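Replication protein B (Plasmid RSF1010, PDB 3H20) acts as the primase of a broad-host-range plasmid, synthesising short primers on single-stranded DNA so that replication can start. Local coordinates at residues Q8-Q13 with G144-F149. Residues are numbered along the deposited sequence; the frame is centred on the assembly and turned at random.
Sequences QAIGRQ and GRLAGF. With DPO (diphosphate), chain E.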
loop_
_atom_site.group_PDB
_atom_site.type_symbol
_atom_site.label_atom_id
_atom_site.label_comp_id
_atom_site.label_asym_id
_atom_site.label_seq_id
_atom_site.Cartn_x
_atom_site.Cartn_y
_atom_site.Cartn_z
ATOM N N GLN A 8 -1.895 -17.609 32.023
ATOM C CA GLN A 8 -1.136 -16.524 32.625
ATOM C C GLN A 8 -0.423 -15.655 31.568
ATOM O O GLN A 8 -0.393 -14.416 31.676
ATOM C CB GLN A 8 -0.144 -17.080 33.658
ATOM C CG GLN A 8 -0.817 -17.693 34.920
ATOM C CD GLN A 8 -1.542 -19.024 34.676
ATOM O OE1 GLN A 8 -1.228 -19.769 33.740
ATOM N NE2 GLN A 8 -2.519 -19.327 35.527
ATOM N N ALA A 9 0.140 -16.289 30.542
ATOM C CA ALA A 9 0.820 -15.537 29.479
ATOM C C ALA A 9 -0.159 -14.680 28.677
ATOM O O ALA A 9 0.121 -13.511 28.383
ATOM C CB ALA A 9 1.588 -16.480 28.544
ATOM N N ILE A 10 -1.290 -15.270 28.296
ATOM C CA ILE A 10 -2.328 -14.534 27.561
ATOM C C ILE A 10 -2.782 -13.324 28.393
ATOM O O ILE A 10 -2.822 -12.197 27.893
ATOM C CB ILE A 10 -3.535 -15.447 27.200
ATOM C CG1 ILE A 10 -3.122 -16.504 26.173
ATOM C CG2 ILE A 10 -4.731 -14.618 26.632
ATOM C CD1 ILE A 10 -4.132 -17.696 26.048
ATOM N N GLY A 11 -3.107 -13.571 29.659
ATOM C CA GLY A 11 -3.521 -12.514 30.590
ATOM C C GLY A 11 -2.535 -11.354 30.692
ATOM O O GLY A 11 -2.945 -10.196 30.622
ATOM N N ARG A 12 -1.246 -11.660 30.873
ATOM C CA ARG A 12 -0.198 -10.624 30.893
ATOM C C ARG A 12 -0.038 -9.891 29.566
ATOM O O ARG A 12 0.163 -8.677 29.570
ATOM C CB ARG A 12 1.165 -11.188 31.306
ATOM C CG ARG A 12 1.262 -11.592 32.758
ATOM C CD ARG A 12 2.620 -12.230 33.071
ATOM N NE ARG A 12 2.646 -12.665 34.466
ATOM C CZ ARG A 12 3.674 -13.258 35.073
ATOM N NH1 ARG A 12 4.804 -13.515 34.418
ATOM N NH2 ARG A 12 3.571 -13.592 36.352
ATOM N N GLN A 13 -0.122 -10.618 28.445
ATOM C CA GLN A 13 0.003 -10.000 27.112
ATOM C C GLN A 13 -1.147 -9.025 26.819
ATOM O O GLN A 13 -0.906 -7.895 26.378
ATOM C CB GLN A 13 0.155 -11.051 25.988
ATOM C CG GLN A 13 0.296 -10.435 24.563
ATOM C CD GLN A 13 0.782 -11.405 23.476
ATOM O OE1 GLN A 13 1.266 -12.514 23.757
ATOM N NE2 GLN A 13 0.692 -10.961 22.211
ATOM N N GLY A 144 0.491 -9.925 15.113
ATOM C CA GLY A 144 1.575 -10.557 15.843
ATOM C C GLY A 144 1.179 -11.899 16.423
ATOM O O GLY A 144 0.030 -12.326 16.299
ATOM N N ARG A 145 2.134 -12.569 17.058
ATOM C CA ARG A 145 1.873 -13.852 17.701
ATOM C C ARG A 145 1.321 -13.660 19.109
ATOM O O ARG A 145 1.732 -12.750 19.830
ATOM C CB ARG A 145 3.147 -14.698 17.747
ATOM C CG ARG A 145 3.659 -15.123 16.381
ATOM C CD ARG A 145 2.700 -16.095 15.710
ATOM N NE ARG A 145 3.359 -16.889 14.677
ATOM C CZ ARG A 145 3.391 -18.218 14.663
ATOM N NH1 ARG A 145 4.014 -18.857 13.683
ATOM N NH2 ARG A 145 2.800 -18.907 15.629
ATOM N N LEU A 146 0.387 -14.524 19.496
ATOM C CA LEU A 146 -0.081 -14.580 20.876
ATOM C C LEU A 146 0.715 -15.597 21.687
ATOM O O LEU A 146 0.849 -16.754 21.289
ATOM C CB LEU A 146 -1.571 -14.921 20.924
ATOM C CG LEU A 146 -2.210 -14.981 22.312
ATOM C CD1 LEU A 146 -2.312 -13.590 22.919
ATOM C CD2 LEU A 146 -3.577 -15.643 22.248
ATOM N N ALA A 147 1.241 -15.158 22.825
ATOM C CA ALA A 147 2.062 -16.016 23.672
ATOM C C ALA A 147 1.237 -17.151 24.269
ATOM O O ALA A 147 0.029 -17.018 24.464
ATOM C CB ALA A 147 2.721 -15.201 24.773
ATOM N N GLY A 148 1.898 -18.267 24.559
ATOM C CA GLY A 148 1.249 -19.395 25.250
ATOM C C GLY A 148 0.913 -20.571 24.342
ATOM O O GLY A 148 0.263 -21.537 24.776
ATOM N N PHE A 149 1.352 -20.481 23.086
ATOM C CA PHE A 149 1.021 -21.456 22.043
ATOM C C PHE A 149 2.274 -21.902 21.296
ATOM O O PHE A 149 3.287 -21.200 21.289
ATOM C CB PHE A 149 -0.013 -20.856 21.064
ATOM C CG PHE A 149 -1.313 -20.491 21.715
ATOM C CD1 PHE A 149 -2.273 -21.473 21.991
ATOM C CD2 PHE A 149 -1.562 -19.179 22.110
ATOM C CE1 PHE A 149 -3.471 -21.144 22.626
ATOM C CE2 PHE A 149 -2.753 -18.841 22.747
ATOM C CZ PHE A 149 -3.712 -19.826 23.002
HETATM P P1 DPO E . 4.560 -15.806 11.079
HETATM O O1 DPO E . 5.543 -15.261 9.924
HETATM O O2 DPO E . 3.321 -16.362 10.421
HETATM O O3 DPO E . 4.420 -14.720 12.123
HETATM O O4 DPO E . 5.402 -17.042 11.698
HETATM P P2 DPO E . 6.931 -16.893 12.205
HETATM O O5 DPO E . 7.729 -16.634 10.949
HETATM O O6 DPO E . 6.880 -15.741 13.189
HETATM O O7 DPO E . 7.236 -18.229 12.830
#
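Gln13 reaches from helix 6-17 to the backbone at the end of strand 144-145 and pairs its amide with two peptide groups there. With CG anti to the backbone N (chi1 -180°) and the chain extended beyond it, CB and CG carry the amide straight off the helix. CD then lies 3.8 Å from CD1 of Leu146. OE1 accepts the N-H of Ala147 at 2.8 Å, the donor tilted from the carbonyl plane, and also lies close to the Ala147 methyl. NE2 gives a straight bond of 3.2 Å to O of Arg145, which sits in the plane of the amide. Glutamine suits the place because one flat group supplies both acceptor and donor, and the two bonds fix its rotation. A leucine here would probably leave Ala147 N and Arg145 O without these mates. Within the primase domain, the helix packs beside strand 144-145, the edge strand of an antiparallel sheet. The end of the Arg145 side chain leads away from the helix: NH1 donates a hydrogen bond to O4 of the diphosphate at 3.0 Å, while NH2 forms a salt bridge with Asp60. One turn earlier, the small Ala9 lets the helix come close, its CB 4.1 Å from CB of Ala147. Branched Ile10 fills the flank, CG1 against CD2 of Leu146 and CD1 approaching the Phe149 ring obliquely, 3.7 Å from CZ. Glycine suits position 148, where at phi 104° a CB would jam against Ala147 O and crowd Ala9 and Ile10.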